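Local coordinates for protein ribosomal silencing factor RsfS (Chromobacterium violaceum, PDB 2ID1) that probably silences ribosomes by binding protein uL14 of the large subunit, which blocks joining of the 30S and 50S subunits and represses translation, at residues Ile11-Asp16 / Ala52-Val57; Asp21-Asp26 / Met37-Gly42. All blocks are in the same frame, centred on the assembly; numbering follows the deposited sequence.

Interaction 1 of 2, residues Ile11-Asp16 / Ala52-Val57; sequences IEALED and ANSVQV
Ala13, Leu14 and Ser54, Val55 form the seam between helices 3-16 and 45-61, which lie beside each other on one face of the four-stranded mixed sheet of this alpha/beta fold. It is a worked example of how two helices that share a sheet can be joined by a small apolar contact and a polar one next to it. The axes of segments 11-16 and 52-57 approach to 8.1 Å and run 137° apart, nearer antiparallel than parallel. At this crossing Ala13 turns its methyl toward the other helix, where CB rests on the backbone of Val55, 3.9 Å from its CA. Leu14 starts out along the seam rather than across it, and its tip then bends in, so that the two aliphatic side chains cross obliquely, with CD2 of Leu14 3.5 Å from CG2 of Val55. With CG1 anti to the backbone N (chi1 169°), CG2 of Val55 is the branch that meets Leu14. On the sheet side, Leu14 touches Ile22, Ile38 and Ala40 while Val55 touches Val80, so the apolar half of the seam is also the lining between the helices and the sheet. The polar half lies toward the outer side. Ser54, like Ala13, directs its CB across the gap, and its hydroxyl donates to a backbone carbonyl of the neighbouring helix. Asp16 comes near the same serine, but OD2 remains 4.0 Å from Ser54 OG; its strong partner is Lys58, whose salt bridge adds a second polar tie between the same two helices. In the serine bond, Ser54 OG lies 3.0 Å from Ala13 O and approaches from above the carbonyl plane, 38° out of it.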
ATOM      1  N   ILE A  11      -4.071  -6.297   4.900  1.00 43.78           N
ATOM      2  CA  ILE A  11      -3.053  -5.983   5.890  1.00 42.52           C
ATOM      3  C   ILE A  11      -2.317  -7.245   6.288  1.00 43.27           C
ATOM      4  O   ILE A  11      -1.087  -7.295   6.257  1.00 43.87           O
ATOM      5  CB  ILE A  11      -3.677  -5.323   7.136  1.00 40.91           C
ATOM      6  CG1 ILE A  11      -4.204  -3.933   6.761  1.00 40.08           C
ATOM      7  CG2 ILE A  11      -2.664  -5.233   8.262  1.00 37.88           C
ATOM      8  CD1 ILE A  11      -4.744  -3.144   7.923  1.00 39.93           C
ATOM      9  N   GLU A  12      -3.066  -8.275   6.651  1.00 44.77           N
ATOM     10  CA  GLU A  12      -2.467  -9.544   7.043  1.00 45.59           C
ATOM     11  C   GLU A  12      -1.520  -9.993   5.932  1.00 44.33           C
ATOM     12  O   GLU A  12      -0.405 -10.455   6.200  1.00 43.46           O
ATOM     13  CB  GLU A  12      -3.567 -10.595   7.265  1.00 49.10           C
ATOM     14  CG  GLU A  12      -3.060 -11.966   7.739  1.00 53.54           C
ATOM     15  CD  GLU A  12      -4.184 -12.987   7.950  1.00 55.79           C
ATOM     16  OE1 GLU A  12      -4.843 -13.361   6.949  1.00 56.36           O
ATOM     17  OE2 GLU A  12      -4.403 -13.410   9.115  1.00 56.25           O
ATOM     18  N   ALA A  13      -1.971  -9.842   4.685  1.00 42.78           N
ATOM     19  CA  ALA A  13      -1.185 -10.219   3.506  1.00 40.43           C
ATOM     20  C   ALA A  13       0.143  -9.467   3.457  1.00 39.10           C
ATOM     21  O   ALA A  13       1.172 -10.030   3.100  1.00 37.82           O
ATOM     22  CB  ALA A  13      -1.982  -9.939   2.243  1.00 40.34           C
ATOM     23  N   LEU A  14       0.106  -8.188   3.806  1.00 37.91           N
ATOM     24  CA  LEU A  14       1.305  -7.381   3.827  1.00 37.10           C
ATOM     25  C   LEU A  14       2.203  -7.875   4.958  1.00 37.91           C
ATOM     26  O   LEU A  14       3.424  -7.751   4.891  1.00 37.81           O
ATOM     27  CB  LEU A  14       0.932  -5.916   4.040  1.00 37.43           C
ATOM     28  CG  LEU A  14       0.185  -5.249   2.882  1.00 36.81           C
ATOM     29  CD1 LEU A  14      -0.635  -4.088   3.379  1.00 36.23           C
ATOM     30  CD2 LEU A  14       1.184  -4.790   1.831  1.00 36.46           C
ATOM     31  N   GLU A  15       1.597  -8.439   6.001  1.00 39.04           N
ATOM     32  CA  GLU A  15       2.365  -8.952   7.131  1.00 39.65           C
ATOM     33  C   GLU A  15       3.005 -10.312   6.827  1.00 38.31           C
ATOM     34  O   GLU A  15       3.984 -10.694   7.453  1.00 36.58           O
ATOM     35  CB  GLU A  15       1.483  -9.085   8.377  1.00 41.73           C
ATOM     36  CG  GLU A  15       0.870  -7.793   8.888  1.00 44.89           C
ATOM     37  CD  GLU A  15       0.350  -7.925  10.325  1.00 47.88           C
ATOM     38  OE1 GLU A  15      -0.307  -6.978  10.834  1.00 47.40           O
ATOM     39  OE2 GLU A  15       0.608  -8.980  10.950  1.00 49.70           O
ATOM     40  N   ASP A  16       2.444 -11.049   5.880  1.00 38.32           N
ATOM     41  CA  ASP A  16       3.013 -12.342   5.543  1.00 38.41           C
ATOM     42  C   ASP A  16       4.412 -12.175   4.966  1.00 36.53           C
ATOM     43  O   ASP A  16       5.222 -13.091   5.056  1.00 37.17           O
ATOM     44  CB  ASP A  16       2.137 -13.096   4.537  1.00 42.60           C
ATOM     45  CG  ASP A  16       0.696 -13.255   5.007  1.00 46.23           C
ATOM     46  OD1 ASP A  16       0.474 -13.486   6.225  1.00 47.12           O
ATOM     47  OD2 ASP A  16      -0.213 -13.167   4.142  1.00 47.86           O
ATOM     48  N   ALA A  52       3.340  -6.501  -2.828  1.00 29.56           N
ATOM     49  CA  ALA A  52       2.308  -6.213  -3.810  1.00 28.26           C
ATOM     50  C   ALA A  52       1.695  -7.523  -4.296  1.00 29.84           C
ATOM     51  O   ALA A  52       0.480  -7.635  -4.406  1.00 31.03           O
ATOM     52  CB  ALA A  52       2.888  -5.455  -4.974  1.00 24.77           C
ATOM     53  N   ASN A  53       2.524  -8.522  -4.582  1.00 30.00           N
ATOM     54  CA  ASN A  53       1.994  -9.787  -5.052  1.00 30.54           C
ATOM     55  C   ASN A  53       1.179 -10.469  -3.985  1.00 31.55           C
ATOM     56  O   ASN A  53       0.082 -10.957  -4.249  1.00 32.42           O
ATOM     57  CB  ASN A  53       3.106 -10.734  -5.503  1.00 31.79           C
ATOM     58  CG  ASN A  53       3.640 -10.406  -6.904  1.00 32.78           C
ATOM     59  OD1 ASN A  53       2.884  -9.994  -7.798  1.00 32.21           O
ATOM     60  ND2 ASN A  53       4.942 -10.612  -7.103  1.00 31.04           N
ATOM     61  N   SER A  54       1.709 -10.513  -2.771  1.00 33.35           N
ATOM     62  CA  SER A  54       0.994 -11.152  -1.667  1.00 34.04           C
ATOM     63  C   SER A  54      -0.407 -10.548  -1.504  1.00 34.58           C
ATOM     64  O   SER A  54      -1.380 -11.268  -1.299  1.00 34.39           O
ATOM     65  CB  SER A  54       1.786 -10.999  -0.370  1.00 33.59           C
ATOM     66  OG  SER A  54       1.190 -11.757   0.661  1.00 36.12           O
ATOM     67  N   VAL A  55      -0.511  -9.228  -1.597  1.00 34.99           N
ATOM     68  CA  VAL A  55      -1.809  -8.602  -1.465  1.00 36.08           C
ATOM     69  C   VAL A  55      -2.770  -9.057  -2.549  1.00 38.26           C
ATOM     70  O   VAL A  55      -3.951  -9.265  -2.285  1.00 40.01           O
ATOM     71  CB  VAL A  55      -1.721  -7.080  -1.534  1.00 34.79           C
ATOM     72  CG1 VAL A  55      -3.117  -6.480  -1.666  1.00 32.56           C
ATOM     73  CG2 VAL A  55      -1.037  -6.555  -0.295  1.00 34.94           C
ATOM     74  N   GLN A  56      -2.291  -9.208  -3.776  1.00 39.47           N
ATOM     75  CA  GLN A  56      -3.192  -9.632  -4.835  1.00 40.76           C
ATOM     76  C   GLN A  56      -3.573 -11.093  -4.684  1.00 41.83           C
ATOM     77  O   GLN A  56      -4.748 -11.439  -4.743  1.00 41.57           O
ATOM     78  CB  GLN A  56      -2.568  -9.408  -6.208  1.00 41.08           C
ATOM     79  CG  GLN A  56      -2.461  -7.967  -6.635  1.00 42.77           C
ATOM     80  CD  GLN A  56      -1.785  -7.837  -7.987  1.00 44.83           C
ATOM     81  OE1 GLN A  56      -2.276  -8.355  -8.995  1.00 46.77           O
ATOM     82  NE2 GLN A  56      -0.646  -7.154  -8.014  1.00 45.72           N
ATOM     83  N   VAL A  57      -2.590 -11.957  -4.471  1.00 42.97           N
ATOM     84  CA  VAL A  57      -2.889 -13.376  -4.341  1.00 44.57           C
ATOM     85  C   VAL A  57      -3.816 -13.703  -3.175  1.00 45.76           C
ATOM     86  O   VAL A  57      -4.594 -14.654  -3.246  1.00 45.94           O
ATOM     87  CB  VAL A  57      -1.615 -14.201  -4.189  1.00 43.09           C
ATOM     88  CG1 VAL A  57      -1.964 -15.677  -4.131  1.00 42.05           C
ATOM     89  CG2 VAL A  57      -0.694 -13.922  -5.351  1.00 43.47           C
TER

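Interaction 2 of 2, residues Asp21-Asp26 / Met37-Gly42; sequences DIIELD and MIVATG
Ile22 and Ala40 fit together as bump and hollow in the antiparallel beta hairpin of strands 22-26 and 36-41, at one margin of the sheet. The single methyl of Ala40 leaves a low place beside the strand, and CG1 of Ile22, held beside its backbone N (chi1 -57°), settles against it, 3.5 Å from Ala40 CB. The other branch leans the opposite way along the strand: CG2 of Ile22 meets CG2 of Ile38 at 4.0 Å. Ile38 is thereby bordered on two sides, since the aliphatic stem of Glu24 lies against its CG1. These side chains make the relief onto which helix 3-16 fits, Ile11 touching Glu24 and Ile38.

On the reverse face, Ile23 and Val39 project side by side in the same direction, and CG1 of Ile23 comes 3.9 Å from Val39 CB, with Arg95 lying against both. Farther along, Leu25 and the selenomethionine Met37 are both touched by Trp104, although the end of Met37 leads away from its cross-strand neighbour toward strand 85-90. Two hydrogen-bonded pairs, Ile23 with Val39 and Leu25 with Met37, set the strands in register. In the latter pair, Leu25 N reaches Met37 O at 2.8 Å, and Met37 N returns a bond to Leu25 O in the carbonyl plane.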
ATOM      1  N   ASP A  21       6.062  -0.556   8.677  1.00 41.69           N
ATOM      2  CA  ASP A  21       5.203   0.601   8.912  1.00 41.66           C
ATOM      3  C   ASP A  21       3.877   0.561   8.170  1.00 40.82           C
ATOM      4  O   ASP A  21       3.524   1.521   7.468  1.00 40.28           O
ATOM      5  CB  ASP A  21       5.938   1.894   8.536  1.00 44.51           C
ATOM      6  CG  ASP A  21       7.073   2.227   9.492  1.00 46.45           C
ATOM      7  OD1 ASP A  21       6.790   2.425  10.692  1.00 48.18           O
ATOM      8  OD2 ASP A  21       8.244   2.302   9.042  1.00 47.27           O
ATOM      9  N   ILE A  22       3.143  -0.535   8.334  1.00 39.43           N
ATOM     10  CA  ILE A  22       1.846  -0.689   7.678  1.00 40.19           C
ATOM     11  C   ILE A  22       0.778   0.182   8.360  1.00 41.08           C
ATOM     12  O   ILE A  22       0.613   0.133   9.578  1.00 41.08           O
ATOM     13  CB  ILE A  22       1.397  -2.156   7.710  1.00 38.99           C
ATOM     14  CG1 ILE A  22       2.451  -3.034   7.040  1.00 37.84           C
ATOM     15  CG2 ILE A  22       0.065  -2.303   7.002  1.00 39.51           C
ATOM     16  CD1 ILE A  22       2.132  -4.511   7.073  1.00 35.16           C
ATOM     17  N   ILE A  23       0.058   0.976   7.573  1.00 41.67           N
ATOM     18  CA  ILE A  23      -0.966   1.844   8.134  1.00 42.92           C
ATOM     19  C   ILE A  23      -2.272   1.791   7.354  1.00 43.90           C
ATOM     20  O   ILE A  23      -2.279   1.498   6.157  1.00 43.73           O
ATOM     21  CB  ILE A  23      -0.509   3.299   8.167  1.00 42.43           C
ATOM     22  CG1 ILE A  23      -0.612   3.908   6.769  1.00 41.51           C
ATOM     23  CG2 ILE A  23       0.928   3.366   8.663  1.00 42.43           C
ATOM     24  CD1 ILE A  23      -0.380   5.391   6.746  1.00 40.71           C
ATOM     25  N   GLU A  24      -3.373   2.094   8.038  1.00 45.13           N
ATOM     26  CA  GLU A  24      -4.690   2.071   7.425  1.00 46.41           C
ATOM     27  C   GLU A  24      -5.402   3.399   7.665  1.00 46.14           C
ATOM     28  O   GLU A  24      -5.612   3.783   8.809  1.00 46.06           O
ATOM     29  CB  GLU A  24      -5.517   0.925   8.016  1.00 47.13           C
ATOM     30  CG  GLU A  24      -6.721   0.529   7.172  1.00 49.43           C
ATOM     31  CD  GLU A  24      -7.679  -0.401   7.901  1.00 51.50           C
ATOM     32  OE1 GLU A  24      -7.231  -1.424   8.468  1.00 52.94           O
ATOM     33  OE2 GLU A  24      -8.894  -0.112   7.906  1.00 52.16           O
ATOM     34  N   LEU A  25      -5.762   4.101   6.592  1.00 47.03           N
ATOM     35  CA  LEU A  25      -6.462   5.385   6.710  1.00 48.15           C
ATOM     36  C   LEU A  25      -7.903   5.293   6.227  1.00 48.54           C
ATOM     37  O   LEU A  25      -8.204   4.594   5.263  1.00 47.86           O
ATOM     38  CB  LEU A  25      -5.744   6.480   5.922  1.00 47.47           C
ATOM     39  CG  LEU A  25      -4.403   6.952   6.487  1.00 47.72           C
ATOM     40  CD1 LEU A  25      -3.822   8.016   5.570  1.00 48.19           C
ATOM     41  CD2 LEU A  25      -4.585   7.501   7.897  1.00 47.66           C
ATOM     42  N   ASP A  26      -8.785   6.017   6.903  1.00 48.98           N
ATOM     43  CA  ASP A  26     -10.198   6.027   6.562  1.00 49.43           C
ATOM     44  C   ASP A  26     -10.532   7.202   5.651  1.00 49.29           C
ATOM     45  O   ASP A  26     -10.915   8.267   6.119  1.00 50.28           O
ATOM     46  CB  ASP A  26     -11.019   6.129   7.840  1.00 51.36           C
ATOM     47  CG  ASP A  26     -12.489   5.889   7.606  1.00 53.37           C
ATOM     48  OD1 ASP A  26     -13.263   6.061   8.569  1.00 54.85           O
ATOM     49  OD2 ASP A  26     -12.870   5.527   6.468  1.00 54.18           O
HETATM   50  N   MSE A  37      -7.696   2.990   2.864  1.00 48.20           N
HETATM   51  CA  MSE A  37      -6.420   2.992   2.158  1.00 47.83           C
HETATM   52  C   MSE A  37      -5.351   2.413   3.063  1.00 45.88           C
HETATM   53  O   MSE A  37      -5.392   2.594   4.273  1.00 45.99           O
HETATM   54  CB  MSE A  37      -6.007   4.407   1.781  1.00 51.23           C
HETATM   55  CG  MSE A  37      -4.588   4.468   1.254  1.00 57.70           C
HETATM   56 SE   MSE A  37      -4.067   6.187   0.557  1.00 67.26          SE
HETATM   57  CE  MSE A  37      -4.925   6.087  -1.199  1.00 65.30           C
ATOM     58  N   ILE A  38      -4.377   1.738   2.474  1.00 43.50           N
ATOM     59  CA  ILE A  38      -3.307   1.136   3.255  1.00 40.36           C
ATOM     60  C   ILE A  38      -1.962   1.469   2.626  1.00 39.33           C
ATOM     61  O   ILE A  38      -1.805   1.398   1.411  1.00 39.70           O
ATOM     62  CB  ILE A  38      -3.464  -0.390   3.307  1.00 39.19           C
ATOM     63  CG1 ILE A  38      -4.837  -0.745   3.866  1.00 37.09           C
ATOM     64  CG2 ILE A  38      -2.360  -0.996   4.150  1.00 37.07           C
ATOM     65  CD1 ILE A  38      -5.133  -2.211   3.837  1.00 38.04           C
ATOM     66  N   VAL A  39      -0.991   1.828   3.453  1.00 36.92           N
ATOM     67  CA  VAL A  39       0.329   2.162   2.948  1.00 35.12           C
ATOM     68  C   VAL A  39       1.377   1.378   3.723  1.00 35.70           C
ATOM     69  O   VAL A  39       1.553   1.605   4.918  1.00 36.90           O
ATOM     70  CB  VAL A  39       0.634   3.659   3.125  1.00 34.37           C
ATOM     71  CG1 VAL A  39       2.054   3.953   2.677  1.00 33.22           C
ATOM     72  CG2 VAL A  39      -0.371   4.499   2.358  1.00 32.40           C
ATOM     73  N   ALA A  40       2.065   0.449   3.064  1.00 34.29           N
ATOM     74  CA  ALA A  40       3.099  -0.324   3.743  1.00 32.66           C
ATOM     75  C   ALA A  40       4.426  -0.094   3.042  1.00 31.97           C
ATOM     76  O   ALA A  40       4.466   0.263   1.865  1.00 29.20           O
ATOM     77  CB  ALA A  40       2.739  -1.809   3.756  1.00 32.92           C
ATOM     78  N   THR A  41       5.514  -0.303   3.775  1.00 33.17           N
ATOM     79  CA  THR A  41       6.859  -0.093   3.238  1.00 34.90           C
ATOM     80  C   THR A  41       7.644  -1.363   2.926  1.00 34.94           C
ATOM     81  O   THR A  41       7.606  -2.326   3.681  1.00 33.79           O
ATOM     82  CB  THR A  41       7.704   0.731   4.221  1.00 35.10           C
ATOM     83  OG1 THR A  41       7.049   1.978   4.484  1.00 38.15           O
ATOM     84  CG2 THR A  41       9.085   1.006   3.647  1.00 35.59           C
ATOM     85  N   GLY A  42       8.360  -1.348   1.810  1.00 36.19           N
ATOM     86  CA  GLY A  42       9.177  -2.489   1.446  1.00 40.18           C
ATOM     87  C   GLY A  42      10.617  -2.024   1.337  1.00 42.29           C
ATOM     88  O   GLY A  42      10.885  -1.033   0.649  1.00 43.93           O
TER

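The two interactions lie about 12 Å apart between centres and interlock in sequence: helix 3-16, strand 22-26, strand 36-41 and helix 45-61 follow one another, so the hairpin of interaction 2 is formed entirely by chain lying between the two helices paired in interaction 1. The layers meet directly. Leu14 belongs both to the helix seam and to the packing on the hairpin, whereas Ile11, turned from helix 45-61, takes part only in the latter. Strand 22-26 is one outermost strand of the sheet; helix 45-61 reaches strand 77-82, the other. Together they describe one helical layer and the sheet it covers within the RsfS family region, while helix 92-98 packs on part of the other face.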